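PDB 1Q9J: polyketide synthase associated protein 5 from Mycobacterium tuberculosis, which probably transfers mycocerosic acyl chains from the mycocerosic acid synthase onto phthiocerol, phthiodiolone and phenolphthiocerol, the last step in making the dimycocerosate ester lipids of the mycobacterium. Local coordinates for residues Glu21-Gly32 with Gly114-His124; Leu47-His56 with Leu67-Ser75. One frame throughout, in Å; residues are numbered along the deposited sequence.

Contact 1 (Glu21-Gly32 with Gly114-His124)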
loop_
_atom_site.group_PDB
_atom_site.type_symbol
_atom_site.label_atom_id
_atom_site.label_comp_id
_atom_site.label_asym_id
_atom_site.label_seq_id
_atom_site.Cartn_x
_atom_site.Cartn_y
_atom_site.Cartn_z
ATOM N N GLU A 21 -5.869 -12.067 7.594
ATOM C CA GLU A 21 -7.057 -11.231 7.467
ATOM C C GLU A 21 -6.674 -9.779 7.179
ATOM O O GLU A 21 -7.156 -8.865 7.850
ATOM C CB GLU A 21 -7.885 -11.293 8.754
ATOM C CG GLU A 21 -8.714 -12.570 8.955
ATOM C CD GLU A 21 -10.225 -12.290 9.101
ATOM O OE1 GLU A 21 -10.983 -13.259 9.351
ATOM O OE2 GLU A 21 -10.655 -11.114 8.956
ATOM N N VAL A 22 -5.826 -9.549 6.179
ATOM C CA VAL A 22 -5.390 -8.183 5.885
ATOM C C VAL A 22 -6.425 -7.322 5.145
ATOM O O VAL A 22 -6.934 -7.702 4.098
ATOM C CB VAL A 22 -4.046 -8.185 5.072
ATOM C CG1 VAL A 22 -3.592 -6.754 4.814
ATOM C CG2 VAL A 22 -2.972 -8.947 5.824
ATOM N N PHE A 23 -6.718 -6.161 5.715
ATOM C CA PHE A 23 -7.635 -5.197 5.132
ATOM C C PHE A 23 -6.858 -3.882 5.073
ATOM O O PHE A 23 -6.026 -3.589 5.946
ATOM C CB PHE A 23 -8.858 -4.937 6.011
ATOM C CG PHE A 23 -9.972 -5.935 5.857
ATOM C CD1 PHE A 23 -9.858 -7.225 6.383
ATOM C CD2 PHE A 23 -11.178 -5.555 5.272
ATOM C CE1 PHE A 23 -10.928 -8.107 6.339
ATOM C CE2 PHE A 23 -12.252 -6.446 5.226
ATOM C CZ PHE A 23 -12.129 -7.724 5.763
ATOM N N THR A 24 -7.165 -3.070 4.073
ATOM C CA THR A 24 -6.506 -1.794 3.905
ATOM C C THR A 24 -7.584 -0.741 4.003
ATOM O O THR A 24 -8.685 -0.931 3.494
ATOM C CB THR A 24 -5.840 -1.709 2.519
ATOM O OG1 THR A 24 -4.956 -2.825 2.337
ATOM C CG2 THR A 24 -5.051 -0.404 2.387
ATOM N N SER A 25 -7.289 0.355 4.682
ATOM C CA SER A 25 -8.256 1.434 4.795
ATOM C C SER A 25 -7.642 2.708 4.234
ATOM O O SER A 25 -6.422 2.898 4.226
ATOM C CB SER A 25 -8.675 1.643 6.260
ATOM O OG SER A 25 -7.571 2.037 7.077
ATOM N N MET A 26 -8.525 3.574 3.771
ATOM C CA MET A 26 -8.140 4.836 3.199
ATOM C C MET A 26 -9.162 5.845 3.693
ATOM O O MET A 26 -10.353 5.758 3.378
ATOM C CB MET A 26 -8.173 4.763 1.676
ATOM C CG MET A 26 -7.384 5.862 0.994
ATOM S SD MET A 26 -5.639 5.721 1.470
ATOM C CE MET A 26 -5.485 7.088 2.520
ATOM N N THR A 27 -8.684 6.803 4.475
ATOM C CA THR A 27 -9.547 7.809 5.051
ATOM C C THR A 27 -9.257 9.209 4.546
ATOM O O THR A 27 -8.134 9.700 4.604
ATOM C CB THR A 27 -9.425 7.776 6.571
ATOM O OG1 THR A 27 -9.590 6.421 7.017
ATOM C CG2 THR A 27 -10.501 8.656 7.208
ATOM N N ILE A 28 -10.301 9.835 4.036
ATOM C CA ILE A 28 -10.209 11.181 3.525
ATOM C C ILE A 28 -10.966 12.110 4.472
ATOM O O ILE A 28 -12.187 11.987 4.637
ATOM C CB ILE A 28 -10.859 11.298 2.129
ATOM C CG1 ILE A 28 -10.189 10.360 1.144
ATOM C CG2 ILE A 28 -10.777 12.719 1.640
ATOM C CD1 ILE A 28 -10.799 8.962 1.096
ATOM N N GLN A 29 -10.241 13.033 5.093
ATOM C CA GLN A 29 -10.857 13.994 5.996
ATOM C C GLN A 29 -11.494 15.068 5.115
ATOM O O GLN A 29 -10.805 15.692 4.320
ATOM C CB GLN A 29 -9.786 14.614 6.891
ATOM C CG GLN A 29 -10.333 15.649 7.838
ATOM C CD GLN A 29 -11.584 15.170 8.549
ATOM O OE1 GLN A 29 -11.573 14.126 9.207
ATOM N NE2 GLN A 29 -12.676 15.928 8.417
ATOM N N LEU A 30 -12.797 15.290 5.240
ATOM C CA LEU A 30 -13.432 16.298 4.400
ATOM C C LEU A 30 -13.918 17.545 5.137
ATOM O O LEU A 30 -13.931 17.605 6.372
ATOM C CB LEU A 30 -14.603 15.679 3.637
ATOM C CG LEU A 30 -14.247 14.447 2.803
ATOM C CD1 LEU A 30 -15.502 13.850 2.184
ATOM C CD2 LEU A 30 -13.255 14.845 1.728
ATOM N N ARG A 31 -14.302 18.542 4.344
ATOM C CA ARG A 31 -14.821 19.811 4.837
ATOM C C ARG A 31 -15.843 20.324 3.840
ATOM O O ARG A 31 -15.505 20.677 2.711
ATOM C CB ARG A 31 -13.712 20.850 5.009
ATOM C CG ARG A 31 -14.269 22.249 5.290
ATOM C CD ARG A 31 -13.256 23.133 5.988
ATOM N NE ARG A 31 -12.232 23.637 5.087
ATOM C CZ ARG A 31 -10.960 23.810 5.432
ATOM N NH1 ARG A 31 -10.561 23.510 6.663
ATOM N NH2 ARG A 31 -10.088 24.293 4.551
ATOM N N GLY A 32 -17.101 20.362 4.262
ATOM C CA GLY A 32 -18.162 20.814 3.381
ATOM C C GLY A 32 -19.383 19.927 3.511
ATOM O O GLY A 32 -19.510 19.162 4.470
ATOM N N GLY A 114 -17.627 20.865 9.788
ATOM C CA GLY A 114 -17.602 21.393 8.437
ATOM C C GLY A 114 -17.693 20.246 7.455
ATOM O O GLY A 114 -18.522 20.247 6.546
ATOM N N GLY A 115 -16.835 19.253 7.650
ATOM C CA GLY A 115 -16.834 18.097 6.777
ATOM C C GLY A 115 -16.806 16.806 7.568
ATOM O O GLY A 115 -16.560 16.815 8.776
ATOM N N ALA A 116 -17.051 15.700 6.870
ATOM C CA ALA A 116 -17.079 14.365 7.460
ATOM C C ALA A 116 -15.798 13.589 7.163
ATOM O O ALA A 116 -14.839 14.147 6.641
ATOM C CB ALA A 116 -18.280 13.604 6.917
ATOM N N GLU A 117 -15.788 12.306 7.517
ATOM C CA GLU A 117 -14.642 11.438 7.250
ATOM C C GLU A 117 -15.086 10.278 6.369
ATOM O O GLU A 117 -15.950 9.491 6.757
ATOM C CB GLU A 117 -14.064 10.850 8.533
ATOM C CG GLU A 117 -13.610 11.858 9.551
ATOM C CD GLU A 117 -12.983 11.200 10.772
ATOM O OE1 GLU A 117 -12.796 11.898 11.796
ATOM O OE2 GLU A 117 -12.673 9.987 10.700
ATOM N N LEU A 118 -14.495 10.178 5.184
ATOM C CA LEU A 118 -14.818 9.099 4.264
ATOM C C LEU A 118 -13.734 8.054 4.473
ATOM O O LEU A 118 -12.547 8.380 4.490
ATOM C CB LEU A 118 -14.792 9.603 2.824
ATOM C CG LEU A 118 -15.353 8.652 1.769
ATOM C CD1 LEU A 118 -16.793 8.319 2.096
ATOM C CD2 LEU A 118 -15.249 9.297 0.403
ATOM N N THR A 119 -14.138 6.803 4.656
ATOM C CA THR A 119 -13.170 5.738 4.868
ATOM C C THR A 119 -13.578 4.492 4.118
ATOM O O THR A 119 -14.679 3.978 4.315
ATOM C CB THR A 119 -13.040 5.381 6.347
ATOM O OG1 THR A 119 -12.820 6.575 7.098
ATOM C CG2 THR A 119 -11.872 4.426 6.567
ATOM N N LEU A 120 -12.679 4.013 3.263
ATOM C CA LEU A 120 -12.930 2.816 2.484
ATOM C C LEU A 120 -12.080 1.679 3.018
ATOM O O LEU A 120 -10.883 1.838 3.248
ATOM C CB LEU A 120 -12.591 3.040 1.018
ATOM C CG LEU A 120 -13.077 1.908 0.109
ATOM C CD1 LEU A 120 -14.484 2.234 -0.374
ATOM C CD2 LEU A 120 -12.137 1.761 -1.084
ATOM N N TYR A 121 -12.718 0.537 3.240
ATOM C CA TYR A 121 -12.018 -0.644 3.727
ATOM C C TYR A 121 -12.038 -1.656 2.605
ATOM O O TYR A 121 -13.089 -1.964 2.029
ATOM C CB TYR A 121 -12.693 -1.232 4.956
ATOM C CG TYR A 121 -12.645 -0.328 6.152
ATOM C CD1 TYR A 121 -13.583 0.684 6.312
ATOM C CD2 TYR A 121 -11.658 -0.486 7.133
ATOM C CE1 TYR A 121 -13.539 1.513 7.421
ATOM C CE2 TYR A 121 -11.603 0.340 8.248
ATOM C CZ TYR A 121 -12.549 1.341 8.386
ATOM O OH TYR A 121 -12.489 2.185 9.478
ATOM N N LEU A 122 -10.862 -2.184 2.310
ATOM C CA LEU A 122 -10.712 -3.107 1.213
ATOM C C LEU A 122 -9.788 -4.245 1.574
ATOM O O LEU A 122 -8.667 -4.030 2.013
ATOM C CB LEU A 122 -10.140 -2.338 0.039
ATOM C CG LEU A 122 -10.133 -3.008 -1.325
ATOM C CD1 LEU A 122 -11.542 -3.405 -1.741
ATOM C CD2 LEU A 122 -9.527 -2.012 -2.298
ATOM N N HIS A 123 -10.259 -5.468 1.409
ATOM C CA HIS A 123 -9.403 -6.587 1.707
ATOM C C HIS A 123 -8.250 -6.586 0.700
ATOM O O HIS A 123 -8.463 -6.482 -0.516
ATOM C CB HIS A 123 -10.187 -7.881 1.633
ATOM C CG HIS A 123 -9.466 -9.033 2.246
ATOM N ND1 HIS A 123 -9.685 -9.431 3.545
ATOM C CD2 HIS A 123 -8.446 -9.793 1.776
ATOM C CE1 HIS A 123 -8.825 -10.388 3.859
ATOM N NE2 HIS A 123 -8.064 -10.619 2.804
ATOM N N HIS A 124 -7.029 -6.705 1.213
ATOM C CA HIS A 124 -5.829 -6.666 0.371
ATOM C C HIS A 124 -5.700 -7.758 -0.706
ATOM O O HIS A 124 -4.897 -7.638 -1.631
ATOM C CB HIS A 124 -4.580 -6.668 1.261
ATOM C CG HIS A 124 -3.396 -5.963 0.664
ATOM N ND1 HIS A 124 -2.850 -6.314 -0.552
ATOM C CD2 HIS A 124 -2.605 -4.979 1.159
ATOM C CE1 HIS A 124 -1.775 -5.584 -0.777
ATOM N NE2 HIS A 124 -1.603 -4.765 0.247
#

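Contact 2 (Leu47-His56 with Leu67-Ser75)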
loop_
_atom_site.group_PDB
_atom_site.type_symbol
_atom_site.label_atom_id
_atom_site.label_comp_id
_atom_site.label_asym_id
_atom_site.label_seq_id
_atom_site.Cartn_x
_atom_site.Cartn_y
_atom_site.Cartn_z
ATOM N N LEU A 47 -19.347 -0.473 -7.227
ATOM C CA LEU A 47 -19.506 -1.901 -7.018
ATOM C C LEU A 47 -19.987 -2.637 -8.247
ATOM O O LEU A 47 -19.648 -3.797 -8.445
ATOM C CB LEU A 47 -20.472 -2.177 -5.877
ATOM C CG LEU A 47 -19.751 -2.656 -4.616
ATOM C CD1 LEU A 47 -20.744 -2.759 -3.480
ATOM C CD2 LEU A 47 -19.084 -3.997 -4.884
ATOM N N GLU A 48 -20.781 -1.982 -9.080
ATOM C CA GLU A 48 -21.259 -2.662 -10.263
ATOM C C GLU A 48 -20.167 -2.765 -11.302
ATOM O O GLU A 48 -20.238 -3.595 -12.203
ATOM C CB GLU A 48 -22.459 -1.936 -10.832
ATOM C CG GLU A 48 -23.708 -2.168 -10.027
ATOM C CD GLU A 48 -24.837 -1.282 -10.474
ATOM O OE1 GLU A 48 -24.737 -0.053 -10.272
ATOM O OE2 GLU A 48 -25.814 -1.811 -11.040
ATOM N N THR A 49 -19.148 -1.927 -11.172
ATOM C CA THR A 49 -18.059 -1.968 -12.123
ATOM C C THR A 49 -17.030 -2.996 -11.709
ATOM O O THR A 49 -16.253 -3.476 -12.527
ATOM C CB THR A 49 -17.360 -0.623 -12.226
ATOM O OG1 THR A 49 -18.308 0.384 -12.598
ATOM C CG2 THR A 49 -16.269 -0.697 -13.262
ATOM N N HIS A 50 -17.048 -3.338 -10.429
ATOM C CA HIS A 50 -16.107 -4.297 -9.878
ATOM C C HIS A 50 -16.880 -5.296 -9.036
ATOM O O HIS A 50 -16.663 -5.411 -7.835
ATOM C CB HIS A 50 -15.098 -3.542 -9.023
ATOM C CG HIS A 50 -14.461 -2.396 -9.741
ATOM N ND1 HIS A 50 -13.701 -2.568 -10.876
ATOM C CD2 HIS A 50 -14.506 -1.061 -9.516
ATOM C CE1 HIS A 50 -13.304 -1.390 -11.322
ATOM N NE2 HIS A 50 -13.778 -0.458 -10.515
ATOM N N PRO A 51 -17.783 -6.055 -9.667
ATOM C CA PRO A 51 -18.571 -7.025 -8.910
ATOM C C PRO A 51 -17.832 -8.057 -8.069
ATOM O O PRO A 51 -18.458 -8.799 -7.318
ATOM C CB PRO A 51 -19.466 -7.651 -9.984
ATOM C CG PRO A 51 -18.662 -7.527 -11.221
ATOM C CD PRO A 51 -18.102 -6.132 -11.103
ATOM N N VAL A 52 -16.510 -8.103 -8.162
ATOM C CA VAL A 52 -15.766 -9.079 -7.364
ATOM C C VAL A 52 -15.780 -8.636 -5.891
ATOM O O VAL A 52 -15.864 -9.459 -4.978
ATOM C CB VAL A 52 -14.303 -9.191 -7.818
ATOM C CG1 VAL A 52 -13.710 -10.491 -7.324
ATOM C CG2 VAL A 52 -14.227 -9.134 -9.301
ATOM N N LEU A 53 -15.678 -7.325 -5.687
ATOM C CA LEU A 53 -15.678 -6.737 -4.364
ATOM C C LEU A 53 -16.896 -7.187 -3.560
ATOM O O LEU A 53 -16.916 -7.105 -2.318
ATOM C CB LEU A 53 -15.671 -5.214 -4.464
ATOM C CG LEU A 53 -14.513 -4.688 -5.291
ATOM C CD1 LEU A 53 -14.608 -3.181 -5.457
ATOM C CD2 LEU A 53 -13.224 -5.073 -4.617
ATOM N N ALA A 54 -17.910 -7.677 -4.261
ATOM C CA ALA A 54 -19.103 -8.131 -3.589
ATOM C C ALA A 54 -18.979 -9.586 -3.226
ATOM O O ALA A 54 -19.827 -10.390 -3.585
ATOM C CB ALA A 54 -20.298 -7.934 -4.490
ATOM N N SER A 55 -17.932 -9.937 -2.504
ATOM C CA SER A 55 -17.778 -11.327 -2.138
ATOM C C SER A 55 -17.118 -11.469 -0.786
ATOM O O SER A 55 -16.980 -10.498 -0.050
ATOM C CB SER A 55 -16.919 -12.027 -3.167
ATOM O OG SER A 55 -15.562 -11.657 -2.984
ATOM N N HIS A 56 -16.707 -12.695 -0.481
ATOM C CA HIS A 56 -16.057 -13.002 0.773
ATOM C C HIS A 56 -15.196 -14.230 0.575
ATOM O O HIS A 56 -15.240 -14.858 -0.482
ATOM C CB HIS A 56 -17.084 -13.273 1.864
ATOM C CG HIS A 56 -17.975 -14.438 1.583
ATOM N ND1 HIS A 56 -19.171 -14.315 0.906
ATOM C CD2 HIS A 56 -17.824 -15.758 1.847
ATOM C CE1 HIS A 56 -19.715 -15.510 0.764
ATOM N NE2 HIS A 56 -18.918 -16.403 1.326
ATOM N N LEU A 67 -12.868 -17.581 -3.044
ATOM C CA LEU A 67 -13.462 -16.278 -3.126
ATOM C C LEU A 67 -14.876 -16.678 -3.554
ATOM O O LEU A 67 -15.070 -17.206 -4.659
ATOM C CB LEU A 67 -12.774 -15.485 -4.224
ATOM C CG LEU A 67 -13.215 -14.043 -4.348
ATOM C CD1 LEU A 67 -12.619 -13.228 -3.205
ATOM C CD2 LEU A 67 -12.781 -13.506 -5.681
ATOM N N VAL A 68 -15.843 -16.487 -2.658
ATOM C CA VAL A 68 -17.229 -16.846 -2.932
ATOM C C VAL A 68 -18.014 -15.590 -3.222
ATOM O O VAL A 68 -17.813 -14.564 -2.570
ATOM C CB VAL A 68 -17.853 -17.591 -1.736
ATOM C CG1 VAL A 68 -19.326 -17.913 -2.013
ATOM C CG2 VAL A 68 -17.078 -18.877 -1.487
ATOM N N ALA A 69 -18.902 -15.656 -4.206
ATOM C CA ALA A 69 -19.673 -14.473 -4.575
ATOM C C ALA A 69 -20.873 -14.203 -3.679
ATOM O O ALA A 69 -21.494 -15.115 -3.134
ATOM C CB ALA A 69 -20.121 -14.581 -6.030
ATOM N N ASP A 70 -21.165 -12.918 -3.532
ATOM C CA ASP A 70 -22.291 -12.460 -2.751
ATOM C C ASP A 70 -23.225 -11.673 -3.665
ATOM O O ASP A 70 -23.122 -11.734 -4.892
ATOM C CB ASP A 70 -21.827 -11.563 -1.598
ATOM C CG ASP A 70 -21.192 -12.347 -0.460
ATOM O OD1 ASP A 70 -21.761 -13.381 -0.064
ATOM O OD2 ASP A 70 -20.131 -11.929 0.043
ATOM N N ASP A 71 -24.127 -10.924 -3.047
ATOM C CA ASP A 71 -25.098 -10.112 -3.758
ATOM C C ASP A 71 -24.708 -8.660 -3.558
ATOM O O ASP A 71 -24.022 -8.325 -2.595
ATOM C CB ASP A 71 -26.482 -10.376 -3.172
ATOM C CG ASP A 71 -26.409 -10.951 -1.764
ATOM O OD1 ASP A 71 -26.010 -12.133 -1.623
ATOM O OD2 ASP A 71 -26.730 -10.223 -0.796
ATOM N N LEU A 72 -25.135 -7.794 -4.465
ATOM C CA LEU A 72 -24.805 -6.387 -4.333
ATOM C C LEU A 72 -25.953 -5.668 -3.614
ATOM O O LEU A 72 -25.817 -4.507 -3.213
ATOM C CB LEU A 72 -24.546 -5.769 -5.719
ATOM C CG LEU A 72 -23.416 -6.356 -6.594
ATOM C CD1 LEU A 72 -23.766 -7.775 -7.027
ATOM C CD2 LEU A 72 -23.198 -5.486 -7.823
ATOM N N LEU A 73 -27.074 -6.368 -3.436
ATOM C CA LEU A 73 -28.247 -5.793 -2.764
ATOM C C LEU A 73 -28.008 -5.506 -1.279
ATOM O O LEU A 73 -28.759 -4.750 -0.660
ATOM C CB LEU A 73 -29.476 -6.717 -2.921
ATOM C CG LEU A 73 -30.796 -6.376 -2.190
ATOM C CD1 LEU A 73 -31.261 -4.972 -2.545
ATOM C CD2 LEU A 73 -31.865 -7.406 -2.557
ATOM N N HIS A 74 -26.963 -6.093 -0.705
ATOM C CA HIS A 74 -26.691 -5.859 0.706
ATOM C C HIS A 74 -25.616 -4.794 0.940
ATOM O O HIS A 74 -25.657 -4.079 1.944
ATOM C CB HIS A 74 -26.299 -7.169 1.403
ATOM C CG HIS A 74 -24.887 -7.597 1.152
ATOM N ND1 HIS A 74 -23.800 -6.829 1.515
ATOM C CD2 HIS A 74 -24.380 -8.713 0.577
ATOM C CE1 HIS A 74 -22.688 -7.453 1.175
ATOM N NE2 HIS A 74 -23.010 -8.600 0.603
ATOM N N SER A 75 -24.661 -4.679 0.018
ATOM C CA SER A 75 -23.591 -3.691 0.167
ATOM C C SER A 75 -24.021 -2.250 -0.107
ATOM O O SER A 75 -24.358 -1.878 -1.232
ATOM C CB SER A 75 -22.390 -4.055 -0.719
ATOM O OG SER A 75 -21.602 -5.065 -0.108
#

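Contact 1 (Glu21-Gly32 with Gly114-His124)
Phe23 faces His123 where two antiparallel strands, 23-31 and 117-123, run side by side with their axes at 158°. The His123 side chain can be traced outward from its CB, which lies 4.1 Å from Val22 O. With CG anti to the backbone N (chi1 -166°) the ring lies under that carbonyl, and Val22 O stands 3.2 Å above the ring plane of His123, over its centre. CG, CD2 and CE1 all sit under this oxygen, with His123 CE1 3.3 Å from Val22 O. His123 ND1 points at the face of Phe23, 3.3 Å from Phe23 CE1; this T-shaped pair has its planes at 72°. At the tip, NE2 makes a weak hydrogen bond to Phe17 O. The same Val22 O accepts a hydrogen bond from His124 N at 3.1 Å, while the His124 ring passes Thr24 OG1, which is 3.4 Å from His124 CD2, and stacks on Phe17.

From there the backbone ladder pairs Thr24 with Leu122, Met26 with Leu120 and Ile28 with Leu118. Between those rungs, Thr27 OG1 and Thr119 OG1 share a hydrogen bond of 3.2 Å. The opposite face carries Ile28, Leu118 and Leu122, which helix 129-148 covers.

The backbone N of His124, probably the proton acceptor, is thus tied to the neighbouring segment. The pairing runs up to the two histidines, which with nearby Asp128 match the HHxxxDG motif of this acyltransferase superfamily.

Contact 2 (Leu47-His56 with Leu67-Ser75)
Ser55 and Ala69 form an antiparallel non-hydrogen-bonded pair with their CA atoms 4.4 Å apart, and His56 and Val68 form the hydrogen-bonded pair beside it: this is the open end of the hairpin of strands 55-59 and 65-69. Val68 N bonds His56 O at 2.8 Å. Beyond the ladder the connection goes on, for Ala54, at the centre of an inverse gamma turn, offers its carbonyl O to Asp70 N at 2.9 Å.

The side chains are led by His56. Its CG stands between the backbone N and the carbonyl carbon (chi1 61°), which brings the ring alongside Val68 and sends ND1 to Asp70. The ND1-OD2 bond of His56 and Asp70 is 2.7 Å long and almost straight, 176° at the hydrogen. OD2 is met on its syn side and lies in the ring plane, although the carboxylate itself is turned by 27° from the imidazole. At the other nitrogen, His56 NE2 bonds Glu58 and also lies 3.5 Å from Val68 CB.

Away from the histidine the packing is mostly apolar. Val52 CG1 meets Leu67 CD2 at 3.6 Å; toward the helix end, Ala54 CB rests against Leu72 and Leu47 CD1 reaches Ser75 CB. Ser55 OG turns back to Val52 O.

With a carboxylate at each nitrogen, the rotation of the His56 ring is fixed, and the two acids would be expected to favour its doubly protonated, positively charged form.

The chain opens with strand 6-9 and helix 12-19, then lays down strand 23-31, which leads into helix 36-49. The loop after that helix turns into strand 55-59, which pairs with strand 65-69, and contact 2 closes this short loop. The chain then runs through strands 78-80 and 105-110 before strand 117-123 returns beside 23-31, so contact 1 closes a much larger loop in which contact 2 is nested. Contact 1 lies inside a mixed sheet that strand 360-368 extends on the other side of 23-31; contact 2 belongs to a small separate sheet completed by strand 6-9. Their centres are about 19 Å apart, yet Leu122 CD1 packs 3.7 Å from Leu53 CD2, joining the two.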